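Local coordinates for protein xyloglucanase (Paenibacillus pabuli, PDB 2JEP) that hydrolyses the beta-1,4-glucan backbone of xyloglucan, a plant cell-wall polysaccharide, as an endo-acting family 5 glycoside hydrolase, at residues Y360-H365 with G370-N375; G49-A54 with P60-W65; I327-T330 with S335-V338. One frame throughout, in Å; residues are numbered along the deposited sequence.

Interaction 1 (Y360-H365 with G370-N375)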
ATOM      1  N   TYR A 360       0.623   5.486  -6.196  1.00  6.63           N
ATOM      2  CA  TYR A 360       0.816   4.758  -7.440  1.00  6.63           C
ATOM      3  C   TYR A 360       1.680   3.514  -7.237  1.00  6.53           C
ATOM      4  O   TYR A 360       2.683   3.558  -6.536  1.00  6.52           O
ATOM      5  CB  TYR A 360       1.475   5.707  -8.479  1.00  6.07           C
ATOM      6  CG  TYR A 360       1.701   5.028  -9.791  1.00  6.31           C
ATOM      7  CD1 TYR A 360       0.658   4.879 -10.705  1.00  6.64           C
ATOM      8  CD2 TYR A 360       2.926   4.437 -10.087  1.00  5.77           C
ATOM      9  CE1 TYR A 360       0.840   4.175 -11.879  1.00  6.76           C
ATOM     10  CE2 TYR A 360       3.118   3.746 -11.247  1.00  6.62           C
ATOM     11  CZ  TYR A 360       2.078   3.602 -12.138  1.00  6.31           C
ATOM     12  OH  TYR A 360       2.252   2.853 -13.285  1.00  7.44           O
ATOM     13  N   TRP A 361       1.296   2.416  -7.904  1.00  6.46           N
ATOM     14  CA  TRP A 361       2.050   1.176  -7.850  1.00  6.55           C
ATOM     15  C   TRP A 361       3.091   1.144  -8.971  1.00  6.41           C
ATOM     16  O   TRP A 361       2.750   0.978 -10.122  1.00  7.11           O
ATOM     17  CB  TRP A 361       1.140  -0.062  -7.960  1.00  6.25           C
ATOM     18  CG  TRP A 361       1.950  -1.307  -7.954  1.00  6.05           C
ATOM     19  CD1 TRP A 361       2.214  -2.117  -9.007  1.00  7.01           C
ATOM     20  CD2 TRP A 361       2.717  -1.823  -6.853  1.00  6.06           C
ATOM     21  NE1 TRP A 361       3.089  -3.124  -8.640  1.00  7.55           N
ATOM     22  CE2 TRP A 361       3.422  -2.954  -7.317  1.00  6.93           C
ATOM     23  CE3 TRP A 361       2.853  -1.455  -5.519  1.00  6.42           C
ATOM     24  CZ2 TRP A 361       4.242  -3.704  -6.487  1.00  7.17           C
ATOM     25  CZ3 TRP A 361       3.672  -2.204  -4.698  1.00  7.15           C
ATOM     26  CH2 TRP A 361       4.366  -3.303  -5.184  1.00  7.33           C
ATOM     27  N   ASP A 362       4.372   1.260  -8.601  1.00  6.34           N
ATOM     28  CA  ASP A 362       5.493   1.231  -9.531  1.00  6.88           C
ATOM     29  C   ASP A 362       6.354   0.047  -9.140  1.00  6.99           C
ATOM     30  O   ASP A 362       6.895   0.012  -8.037  1.00  7.10           O
ATOM     31  CB  ASP A 362       6.285   2.527  -9.388  1.00  7.05           C
ATOM     32  CG  ASP A 362       7.362   2.700 -10.445  1.00  7.29           C
ATOM     33  OD1 ASP A 362       8.129   1.734 -10.657  1.00  7.16           O
ATOM     34  OD2 ASP A 362       7.449   3.815 -11.036  1.00  7.44           O
ATOM     35  N   ASN A 363       6.486  -0.930 -10.040  1.00  6.86           N
ATOM     36  CA  ASN A 363       7.255  -2.126  -9.775  1.00  7.50           C
ATOM     37  C   ASN A 363       8.642  -2.153 -10.418  1.00  7.19           C
ATOM     38  O   ASN A 363       9.343  -3.144 -10.318  1.00  7.91           O
ATOM     39  CB  ASN A 363       6.466  -3.375 -10.145  1.00  7.45           C
ATOM     40  CG  ASN A 363       6.315  -3.575 -11.631  1.00  8.05           C
ATOM     41  OD1 ASN A 363       6.618  -2.682 -12.433  1.00  7.86           O
ATOM     42  ND2 ASN A 363       5.885  -4.785 -12.022  1.00  9.26           N
ATOM     43  N   GLY A 364       9.058  -1.040 -11.012  1.00  7.54           N
ATOM     44  CA  GLY A 364      10.364  -0.959 -11.622  1.00  7.44           C
ATOM     45  C   GLY A 364      10.481  -1.618 -12.967  1.00  7.53           C
ATOM     46  O   GLY A 364      11.524  -1.492 -13.624  1.00  8.58           O
ATOM     47  N   HIS A 365       9.439  -2.330 -13.406  1.00  7.89           N
ATOM     48  CA  HIS A 365       9.521  -3.024 -14.675  1.00  7.79           C
ATOM     49  C   HIS A 365       9.063  -2.088 -15.813  1.00  7.54           C
ATOM     50  O   HIS A 365       7.916  -1.644 -15.856  1.00  8.07           O
ATOM     51  CB  HIS A 365       8.684  -4.290 -14.641  1.00  8.54           C
ATOM     52  CG  HIS A 365       8.723  -5.059 -15.914  1.00 10.32           C
ATOM     53  ND1 HIS A 365       7.636  -5.762 -16.379  1.00 15.15           N
ATOM     54  CD2 HIS A 365       9.710  -5.239 -16.820  1.00 14.94           C
ATOM     55  CE1 HIS A 365       7.951  -6.332 -17.529  1.00 15.38           C
ATOM     56  NE2 HIS A 365       9.197  -6.027 -17.823  1.00 14.06           N
ATOM     57  N   GLY A 370       4.545  -3.953 -17.623  1.00  7.12           N
ATOM     58  CA  GLY A 370       5.201  -3.208 -16.559  1.00  7.48           C
ATOM     59  C   GLY A 370       4.348  -2.101 -15.980  1.00  7.41           C
ATOM     60  O   GLY A 370       3.382  -1.622 -16.585  1.00  7.27           O
ATOM     61  N   PHE A 371       4.733  -1.678 -14.777  1.00  6.95           N
ATOM     62  CA  PHE A 371       4.110  -0.537 -14.110  1.00  6.86           C
ATOM     63  C   PHE A 371       5.059   0.667 -13.928  1.00  7.41           C
ATOM     64  O   PHE A 371       4.648   1.694 -13.404  1.00  7.00           O
ATOM     65  CB  PHE A 371       3.636  -0.910 -12.705  1.00  6.94           C
ATOM     66  CG  PHE A 371       2.407  -1.761 -12.622  1.00  7.22           C
ATOM     67  CD1 PHE A 371       1.152  -1.175 -12.610  1.00  7.16           C
ATOM     68  CD2 PHE A 371       2.507  -3.116 -12.392  1.00  7.38           C
ATOM     69  CE1 PHE A 371       0.019  -1.946 -12.413  1.00  6.86           C
ATOM     70  CE2 PHE A 371       1.369  -3.897 -12.186  1.00  7.82           C
ATOM     71  CZ  PHE A 371       0.130  -3.294 -12.190  1.00  7.32           C
ATOM     72  N   ALA A 372       6.325   0.545 -14.291  1.00  7.40           N
ATOM     73  CA  ALA A 372       7.278   1.567 -13.928  1.00  7.47           C
ATOM     74  C   ALA A 372       7.045   2.915 -14.610  1.00  6.81           C
ATOM     75  O   ALA A 372       6.683   2.979 -15.789  1.00  7.33           O
ATOM     76  CB  ALA A 372       8.662   1.073 -14.275  1.00  8.54           C
ATOM     77  N   LEU A 373       7.336   3.988 -13.862  1.00  7.28           N
ATOM     78  CA  LEU A 373       7.396   5.326 -14.400  1.00  7.40           C
ATOM     79  C   LEU A 373       8.822   5.859 -14.514  1.00  7.58           C
ATOM     80  O   LEU A 373       9.032   6.924 -15.116  1.00  7.77           O
ATOM     81  CB  LEU A 373       6.593   6.318 -13.549  1.00  8.02           C
ATOM     82  CG  LEU A 373       5.184   5.884 -13.149  1.00  8.08           C
ATOM     83  CD1 LEU A 373       4.542   6.956 -12.250  1.00  9.61           C
ATOM     84  CD2 LEU A 373       4.311   5.552 -14.376  1.00  8.49           C
ATOM     85  N   PHE A 374       9.766   5.142 -13.904  1.00  7.95           N
ATOM     86  CA  PHE A 374      11.198   5.474 -13.897  1.00  8.09           C
ATOM     87  C   PHE A 374      11.997   4.235 -14.267  1.00  8.07           C
ATOM     88  O   PHE A 374      11.573   3.119 -13.984  1.00  7.83           O
ATOM     89  CB  PHE A 374      11.637   5.919 -12.498  1.00  8.84           C
ATOM     90  CG  PHE A 374      10.858   7.081 -11.965  1.00  8.38           C
ATOM     91  CD1 PHE A 374      11.279   8.395 -12.187  1.00  9.41           C
ATOM     92  CD2 PHE A 374       9.726   6.876 -11.200  1.00  8.61           C
ATOM     93  CE1 PHE A 374      10.559   9.461 -11.689  1.00 10.36           C
ATOM     94  CE2 PHE A 374       8.997   7.945 -10.700  1.00  9.68           C
ATOM     95  CZ  PHE A 374       9.405   9.231 -10.948  1.00  9.37           C
ATOM     96  N   ASN A 375      13.151   4.447 -14.901  1.00  8.64           N
ATOM     97  CA  ASN A 375      14.117   3.373 -15.092  0.50  9.06           C
ATOM     98  C   ASN A 375      15.100   3.467 -13.929  1.00  8.99           C
ATOM     99  O   ASN A 375      15.822   4.449 -13.768  1.00  9.44           O
ATOM    100  CB  ASN A 375      14.811   3.401 -16.458  0.50  9.29           C
ATOM    101  CG  ASN A 375      15.800   2.252 -16.620  0.50 11.00           C
ATOM    102  OD1 ASN A 375      16.670   2.070 -15.775  0.50 10.28           O
ATOM    103  ND2 ASN A 375      15.663   1.465 -17.684  0.50 12.41           N
TER
HETATM  104  O   HOH W   1      10.622   2.682 -11.346  1.00  8.58           O
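Tyr360, Trp361 and Asp362, on the eighth strand of the TIM barrel, meet the returning chain around Phe371 to Leu373 in a buried contact that mixes aromatic packing with side-chain-to-backbone hydrogen bonds. The indole of Trp361 and the ring of Phe371 form a T-shaped pair: the CD1 edge of the tryptophan stands over the centre of the phenylalanine face, the planes 84° apart and the centroid of the five-membered ring 4.7 Å from that of the Phe371 ring. The amide of Asn363 comes to the edge of the same Phe371 ring, turned almost perpendicular to it.

Tyr360 has CG anti to the backbone N (chi1 -180°), which sends its ring across to the returning chain. There its OH donates to Phe371 O at 2.7 Å, while Leu373 CD1 lies over one ring face in a CH-pi contact, 4.0 Å from the centroid of the Tyr360 ring. The two oxygens of Asp362 work separately. Its OD2 takes the N-H of Leu373 at 2.8 Å, nearly straight but from above the carboxylate plane, and its OD1 closes an Asx turn with Gly364 N. A water joins that OD1 to Phe374 O. Asn363 OD1 is gripped from opposite faces of its amide by Phe371 N, 3.2 Å away, and by His365 N in a second Asx turn. Ala372 N completes the set by donating to His365 O at 3.1 Å.

Further out, Asp362 is also held by a salt bridge from Arg376 and a hydrogen bond from Trp46. Leu373 and Phe374 rest on helix 384-393, and Tyr360 pairs through its backbone with the first strand, 45-48, where the barrel closes.

Interaction 2 (G49-A54 with P60-W65)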
ATOM      1  N   GLY A  49       8.052  -0.419  -5.380  1.00  6.78           N
ATOM      2  CA  GLY A  49       7.599  -1.773  -5.565  1.00  5.95           C
ATOM      3  C   GLY A  49       8.687  -2.708  -6.073  1.00  6.83           C
ATOM      4  O   GLY A  49       9.633  -2.289  -6.764  1.00  6.97           O
ATOM      5  N   ASN A  50       8.479  -3.998  -5.816  1.00  7.13           N
ATOM      6  CA  ASN A  50       9.389  -5.052  -6.226  1.00  7.02           C
ATOM      7  C   ASN A  50      10.813  -4.778  -5.724  1.00  6.99           C
ATOM      8  O   ASN A  50      11.810  -4.962  -6.443  1.00  7.56           O
ATOM      9  CB  ASN A  50       9.334  -5.282  -7.747  1.00  7.64           C
ATOM     10  CG  ASN A  50       8.104  -6.042  -8.176  1.00  8.09           C
ATOM     11  OD1 ASN A  50       7.125  -6.132  -7.426  1.00  9.81           O
ATOM     12  ND2 ASN A  50       8.121  -6.536  -9.416  1.00  9.90           N
ATOM     13  N   GLN A  51      10.898  -4.384  -4.448  1.00  6.98           N
ATOM     14  CA  GLN A  51      12.190  -4.202  -3.786  1.00  6.88           C
ATOM     15  C   GLN A  51      12.202  -4.954  -2.474  1.00  7.11           C
ATOM     16  O   GLN A  51      12.431  -6.172  -2.486  1.00  7.07           O
ATOM     17  CB  GLN A  51      12.568  -2.714  -3.661  1.00  7.82           C
ATOM     18  CG  GLN A  51      12.618  -1.968  -5.033  1.00  7.66           C
ATOM     19  CD  GLN A  51      13.951  -1.924  -5.778  1.00  8.02           C
ATOM     20  OE1 GLN A  51      14.114  -1.044  -6.641  1.00  7.74           O
ATOM     21  NE2 GLN A  51      14.894  -2.843  -5.475  1.00  7.67           N
ATOM     22  N   LEU A  52      11.926  -4.274  -1.354  1.00  6.86           N
ATOM     23  CA  LEU A  52      12.132  -4.923  -0.060  0.50  6.94           C
ATOM     24  C   LEU A  52      11.068  -5.956   0.308  1.00  6.78           C
ATOM     25  O   LEU A  52      11.227  -6.661   1.308  1.00  7.10           O
ATOM     26  CB  LEU A  52      12.345  -3.910   1.068  0.50  6.87           C
ATOM     27  CG  LEU A  52      13.692  -3.186   1.057  0.50  7.07           C
ATOM     28  CD1 LEU A  52      13.866  -2.207  -0.103  0.50  8.05           C
ATOM     29  CD2 LEU A  52      13.879  -2.485   2.417  0.50  7.89           C
ATOM     30  N   GLU A  53      10.025  -6.098  -0.519  1.00  7.36           N
ATOM     31  CA  GLU A  53       9.066  -7.199  -0.354  1.00  6.95           C
ATOM     32  C   GLU A  53       9.421  -8.427  -1.191  1.00  7.73           C
ATOM     33  O   GLU A  53       8.867  -9.492  -0.991  1.00  8.29           O
ATOM     34  CB  GLU A  53       7.643  -6.762  -0.676  1.00  7.13           C
ATOM     35  CG  GLU A  53       7.229  -6.744  -2.152  1.00  6.72           C
ATOM     36  CD  GLU A  53       7.693  -5.562  -2.975  1.00  8.40           C
ATOM     37  OE1 GLU A  53       8.773  -4.994  -2.717  1.00  7.16           O
ATOM     38  OE2 GLU A  53       6.945  -5.232  -3.927  1.00  8.21           O
ATOM     39  N   ALA A  54      10.358  -8.258  -2.124  1.00  8.25           N
ATOM     40  CA  ALA A  54      10.776  -9.340  -3.007  1.00  8.85           C
ATOM     41  C   ALA A  54      11.454 -10.439  -2.211  1.00  9.88           C
ATOM     42  O   ALA A  54      12.163 -10.144  -1.252  1.00  9.46           O
ATOM     43  CB  ALA A  54      11.716  -8.801  -4.084  1.00  8.92           C
ATOM     44  N   PRO A  60      13.801 -12.702   2.001  1.00 13.42           N
ATOM     45  CA  PRO A  60      13.676 -11.410   1.320  1.00 13.03           C
ATOM     46  C   PRO A  60      15.015 -10.954   0.740  1.00 13.57           C
ATOM     47  O   PRO A  60      16.070 -11.225   1.301  1.00 14.41           O
ATOM     48  CB  PRO A  60      13.246 -10.460   2.431  1.00 14.15           C
ATOM     49  CG  PRO A  60      12.740 -11.303   3.519  1.00 14.18           C
ATOM     50  CD  PRO A  60      13.467 -12.595   3.428  1.00 13.90           C
ATOM     51  N   ASN A  61      14.961 -10.254  -0.376  1.00 12.95           N
ATOM     52  CA  ASN A  61      16.162  -9.744  -1.030  1.00 13.31           C
ATOM     53  C   ASN A  61      15.678  -8.734  -2.044  1.00 11.56           C
ATOM     54  O   ASN A  61      14.895  -9.070  -2.932  1.00 11.14           O
ATOM     55  CB  ASN A  61      16.918 -10.917  -1.666  1.00 14.92           C
ATOM     56  CG  ASN A  61      18.151 -10.502  -2.438  1.00 17.55           C
ATOM     57  OD1 ASN A  61      18.168  -9.459  -3.092  1.00 18.73           O
ATOM     58  ND2 ASN A  61      19.189 -11.321  -2.377  1.00 19.51           N
ATOM     59  N   GLU A  62      16.097  -7.486  -1.858  1.00 11.17           N
ATOM     60  CA  GLU A  62      15.534  -6.406  -2.641  1.00 10.36           C
ATOM     61  C   GLU A  62      15.876  -6.446  -4.125  1.00 10.13           C
ATOM     62  O   GLU A  62      15.261  -5.709  -4.904  1.00  9.15           O
ATOM     63  CB  GLU A  62      15.902  -5.038  -2.061  1.00 10.64           C
ATOM     64  CG  GLU A  62      17.315  -4.600  -2.310  1.00 10.95           C
ATOM     65  CD  GLU A  62      17.727  -3.481  -1.427  1.00  9.06           C
ATOM     66  OE1 GLU A  62      18.093  -3.756  -0.247  1.00 11.04           O
ATOM     67  OE2 GLU A  62      17.659  -2.324  -1.888  1.00  9.71           O
ATOM     68  N   THR A  63      16.810  -7.312  -4.523  1.00  9.59           N
ATOM     69  CA  THR A  63      17.133  -7.501  -5.923  1.00 10.26           C
ATOM     70  C   THR A  63      16.525  -8.747  -6.544  1.00 10.60           C
ATOM     71  O   THR A  63      16.758  -9.017  -7.716  1.00 11.26           O
ATOM     72  CB  THR A  63      18.643  -7.571  -6.131  1.00 10.02           C
ATOM     73  OG1 THR A  63      19.176  -8.742  -5.484  1.00 12.58           O
ATOM     74  CG2 THR A  63      19.321  -6.290  -5.644  1.00 10.90           C
ATOM     75  N   ALA A  64      15.739  -9.486  -5.769  1.00 11.58           N
ATOM     76  CA  ALA A  64      15.310 -10.820  -6.178  1.00 13.09           C
ATOM     77  C   ALA A  64      14.390 -10.783  -7.391  1.00 12.80           C
ATOM     78  O   ALA A  64      14.272 -11.769  -8.107  1.00 14.77           O
ATOM     79  CB  ALA A  64      14.629 -11.539  -5.004  1.00 14.97           C
ATOM     80  N   TRP A  65      13.690  -9.665  -7.581  1.00 11.50           N
ATOM     81  CA  TRP A  65      12.747  -9.529  -8.664  1.00 12.07           C
ATOM     82  C   TRP A  65      13.264  -8.650  -9.786  1.00 13.19           C
ATOM     83  O   TRP A  65      12.494  -8.150 -10.573  1.00 15.66           O
ATOM     84  CB  TRP A  65      11.355  -9.106  -8.150  1.00 11.58           C
ATOM     85  CG  TRP A  65      10.683 -10.167  -7.292  1.00 10.60           C
ATOM     86  CD1 TRP A  65      11.029 -11.482  -7.164  1.00 11.69           C
ATOM     87  CD2 TRP A  65       9.537  -9.979  -6.479  1.00  9.16           C
ATOM     88  NE1 TRP A  65      10.185 -12.112  -6.286  1.00 12.13           N
ATOM     89  CE2 TRP A  65       9.248 -11.211  -5.856  1.00 10.35           C
ATOM     90  CE3 TRP A  65       8.738  -8.873  -6.192  1.00 10.46           C
ATOM     91  CZ2 TRP A  65       8.189 -11.363  -4.970  1.00 11.22           C
ATOM     92  CZ3 TRP A  65       7.679  -9.038  -5.330  1.00 11.33           C
ATOM     93  CH2 TRP A  65       7.425 -10.257  -4.721  1.00 11.61           C
TER
HETATM   94  O   HOH W   2      13.893  -6.725  -7.112  1.00  8.88           O
HETATM   95  O   HOH W   3      10.330  -6.232 -11.261  1.00 21.60           O
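Trp65 lays its indole over Ala54, whose CA sits 3.5 Å from the centroid of the tryptophan six-membered ring and only 4° off the normal, a CH-pi contact over the centre of the face. This is the loop that follows the first strand of the TIM barrel: the chain makes a type I turn from Gln51 to Ala54, runs through the small hairpin of strands 55-56 and 59-60, and makes a second type I turn from Asn61 to Ala64 beside the first. Ala54 CB also presses on the indole, 3.4 Å from Trp65 CD2. At the edge of the ring stands Asn50, its amide steeply inclined to the indole, with OD1 3.4 Å from Trp65 CE3. Glu53 brings its CG to Trp65 CZ3.

The carboxylate of Glu53 pins the backbone leading into its own turn. With CG set between the backbone N and the carbonyl carbon (chi1 82°) and a further bend at chi2, the group folds back so that OE2 accepts from Asn50 N at 2.7 Å and OE1 from Gln51 N. Between the two turns the bonding is largely backbone: Asn61 N donates to Ala54 O at 2.9 Å, and Glu62 CA approaches Gln51 O in a CA-H...O contact. Gln51 NE2 adds a weak bond to Glu62 O; its amide is held chiefly by Arg376 at OE1, and NE2 also donates to Pro68 O. The carboxylate of Glu62 makes a salt bridge with Arg111 through OE1 and accepts from Val70 N at OE2.

One water bridges the two segments, donating to Asn50 O and Glu62 O and accepting from Trp65 N at 3.0 Å.

Interaction 3 (I327-T330 with S335-V338)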
ATOM      1  N   ILE A 327      -1.086  -1.767 -16.186  1.00  6.30           N
ATOM      2  CA  ILE A 327       0.087  -2.345 -16.814  1.00  7.48           C
ATOM      3  C   ILE A 327       0.276  -1.906 -18.267  1.00  7.15           C
ATOM      4  O   ILE A 327      -0.690  -1.625 -19.000  1.00  7.56           O
ATOM      5  CB  ILE A 327       0.078  -3.892 -16.749  1.00  7.25           C
ATOM      6  CG1 ILE A 327      -1.099  -4.529 -17.529  1.00  7.50           C
ATOM      7  CG2 ILE A 327       0.133  -4.331 -15.293  1.00  7.73           C
ATOM      8  CD1 ILE A 327      -1.019  -6.002 -17.614  1.00  9.16           C
ATOM      9  N   ASP A 328       1.538  -1.910 -18.700  1.00  6.86           N
ATOM     10  CA  ASP A 328       1.919  -1.457 -20.037  1.00  6.79           C
ATOM     11  C   ASP A 328       1.496  -2.453 -21.098  1.00  7.21           C
ATOM     12  O   ASP A 328       2.050  -3.549 -21.188  1.00  7.24           O
ATOM     13  CB  ASP A 328       3.425  -1.232 -20.065  1.00  6.82           C
ATOM     14  CG  ASP A 328       3.948  -0.644 -21.369  1.00  7.19           C
ATOM     15  OD1 ASP A 328       3.260  -0.767 -22.401  1.00  8.16           O
ATOM     16  OD2 ASP A 328       5.077  -0.085 -21.311  1.00  7.48           O
ATOM     17  N   LYS A 329       0.510  -2.043 -21.900  1.00  6.36           N
ATOM     18  CA  LYS A 329      -0.028  -2.861 -23.001  1.00  6.61           C
ATOM     19  C   LYS A 329       0.274  -2.235 -24.357  1.00  6.44           C
ATOM     20  O   LYS A 329      -0.418  -2.533 -25.329  1.00  6.77           O
ATOM     21  CB  LYS A 329      -1.534  -3.135 -22.812  1.00  6.53           C
ATOM     22  CG  LYS A 329      -1.829  -3.951 -21.581  1.00  7.08           C
ATOM     23  CD  LYS A 329      -3.281  -4.326 -21.484  1.00  7.99           C
ATOM     24  CE  LYS A 329      -3.597  -5.075 -20.219  1.00  7.81           C
ATOM     25  NZ  LYS A 329      -4.947  -5.745 -20.296  1.00  8.19           N
ATOM     26  N   THR A 330       1.315  -1.395 -24.431  1.00  6.50           N
ATOM     27  CA  THR A 330       1.685  -0.800 -25.714  1.00  6.68           C
ATOM     28  C   THR A 330       2.154  -1.825 -26.751  1.00  7.02           C
ATOM     29  O   THR A 330       2.111  -1.518 -27.948  1.00  8.17           O
ATOM     30  CB  THR A 330       2.787   0.265 -25.553  1.00  6.99           C
ATOM     31  OG1 THR A 330       3.956  -0.315 -24.958  1.00  7.89           O
ATOM     32  CG2 THR A 330       2.296   1.455 -24.746  1.00  8.43           C
ATOM     33  N   SER A 335      -1.782   2.770 -28.733  1.00  7.26           N
ATOM     34  CA  SER A 335      -2.370   3.901 -28.006  1.00  7.36           C
ATOM     35  C   SER A 335      -2.523   3.692 -26.499  1.00  6.86           C
ATOM     36  O   SER A 335      -3.033   4.557 -25.819  1.00  7.71           O
ATOM     37  CB  SER A 335      -3.707   4.287 -28.595  1.00  7.95           C
ATOM     38  OG  SER A 335      -4.744   3.347 -28.339  1.00  9.19           O
ATOM     39  N   ASN A 336      -2.054   2.566 -25.969  1.00  6.94           N
ATOM     40  CA  ASN A 336      -2.351   2.232 -24.582  1.00  6.85           C
ATOM     41  C   ASN A 336      -1.938   3.283 -23.581  1.00  6.94           C
ATOM     42  O   ASN A 336      -2.625   3.477 -22.578  1.00  6.96           O
ATOM     43  CB  ASN A 336      -1.757   0.869 -24.248  1.00  7.34           C
ATOM     44  CG  ASN A 336      -1.878   0.496 -22.778  1.00  6.72           C
ATOM     45  OD1 ASN A 336      -0.854   0.421 -22.078  1.00  7.25           O
ATOM     46  ND2 ASN A 336      -3.100   0.207 -22.309  1.00  6.82           N
ATOM     47  N   ASN A 337      -0.812   3.962 -23.795  1.00  7.22           N
ATOM     48  CA  ASN A 337      -0.372   4.926 -22.785  1.00  7.30           C
ATOM     49  C   ASN A 337      -1.319   6.116 -22.643  1.00  7.50           C
ATOM     50  O   ASN A 337      -1.366   6.732 -21.582  1.00  8.25           O
ATOM     51  CB  ASN A 337       1.064   5.385 -23.023  1.00  8.09           C
ATOM     52  CG  ASN A 337       2.090   4.421 -22.482  1.00  8.17           C
ATOM     53  OD1 ASN A 337       1.842   3.735 -21.504  1.00  9.82           O
ATOM     54  ND2 ASN A 337       3.242   4.334 -23.139  1.00  9.39           N
ATOM     55  N   VAL A 338      -2.086   6.431 -23.684  1.00  7.60           N
ATOM     56  CA  VAL A 338      -3.113   7.448 -23.538  1.00  8.18           C
ATOM     57  C   VAL A 338      -4.051   7.067 -22.405  1.00  6.99           C
ATOM     58  O   VAL A 338      -4.433   7.907 -21.581  1.00  7.68           O
ATOM     59  CB  VAL A 338      -3.945   7.602 -24.864  1.00  8.38           C
ATOM     60  CG1 VAL A 338      -5.115   8.555 -24.693  1.00  9.68           C
ATOM     61  CG2 VAL A 338      -3.019   8.062 -26.026  1.00  9.87           C
TER
HETATM   62  O   HOH W   4      -3.380  -1.184 -19.677  1.00  8.72           O
HETATM   63  O   HOH W   5       5.309   2.429 -22.491  1.00  9.19           O
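Lys329 N donates to Asn336 OD1 at 2.8 Å, the bond that ties the loop after the seventh barrel strand to the start of helix 336-353. With CG anti to the backbone N (chi1 174°), Asn336 extends toward the loop. The bond is fairly straight at the hydrogen, 159°, yet the N-H comes from well above the amide plane, 61° out of it. Lys329 CB packs against the same amide, 3.6 Å from Asn336 CG. Within the loop, Asp328 OD1 is gripped twice by Thr330, by the backbone N in an Asx turn and by OG1 at 2.7 Å on its syn lone pair.

The other end of the Asn336 amide is occupied as well. Its ND2 donates to Thr280 O and to a water that in turn donates to Ile327 O. Were Asn336 an alanine, Lys329 N and Thr280 O would probably lose these partners, and the loop would be tied to the helix start mainly by the Asn337 side.

There, Thr330 CG2 lies 3.4 Å from Asn337 ND2, their side chains crossing obliquely. A second water accepts from Asn337 ND2 and donates to Asp328 OD2, while Asn337 OD1 takes a bond from Arg340. Lys329 leads away, its ammonium group surrounded by the carbonyls of Asp270, Glu274, Asn276 and Ile279.

The chemistry thus divides: Asn336 meets backbone groups of the loop, Lys329 N directly and Ile327 O through water, whereas Asp328 and Asn337 are joined side chain to side chain by the second water, and Asp328 OD1 orders the loop internally.

In the fold
Interaction 1 is the hub. Its centre lies about 13 Å from those of interactions 2 and 3, which are about 25 Å apart, centre to centre. Toward interaction 2, Trp361 CH2 packs 3.5 Å from Glu53 OE2, so the loops after the first and last barrel strands pack side by side. Toward interaction 3, Gly370 O is 2.8 Å from Asp328 N, a probable hydrogen bond. These loops follow the C-terminal ends of barrel strands, where TIM-barrel glycosidases carry their active site. Ethanediol, probably from the crystallisation liquor, comes within about 3 Å of the Trp361 side chain (nearest atoms), consistent with a pocket, and a calcium ion within about 5 Å of the same side chain.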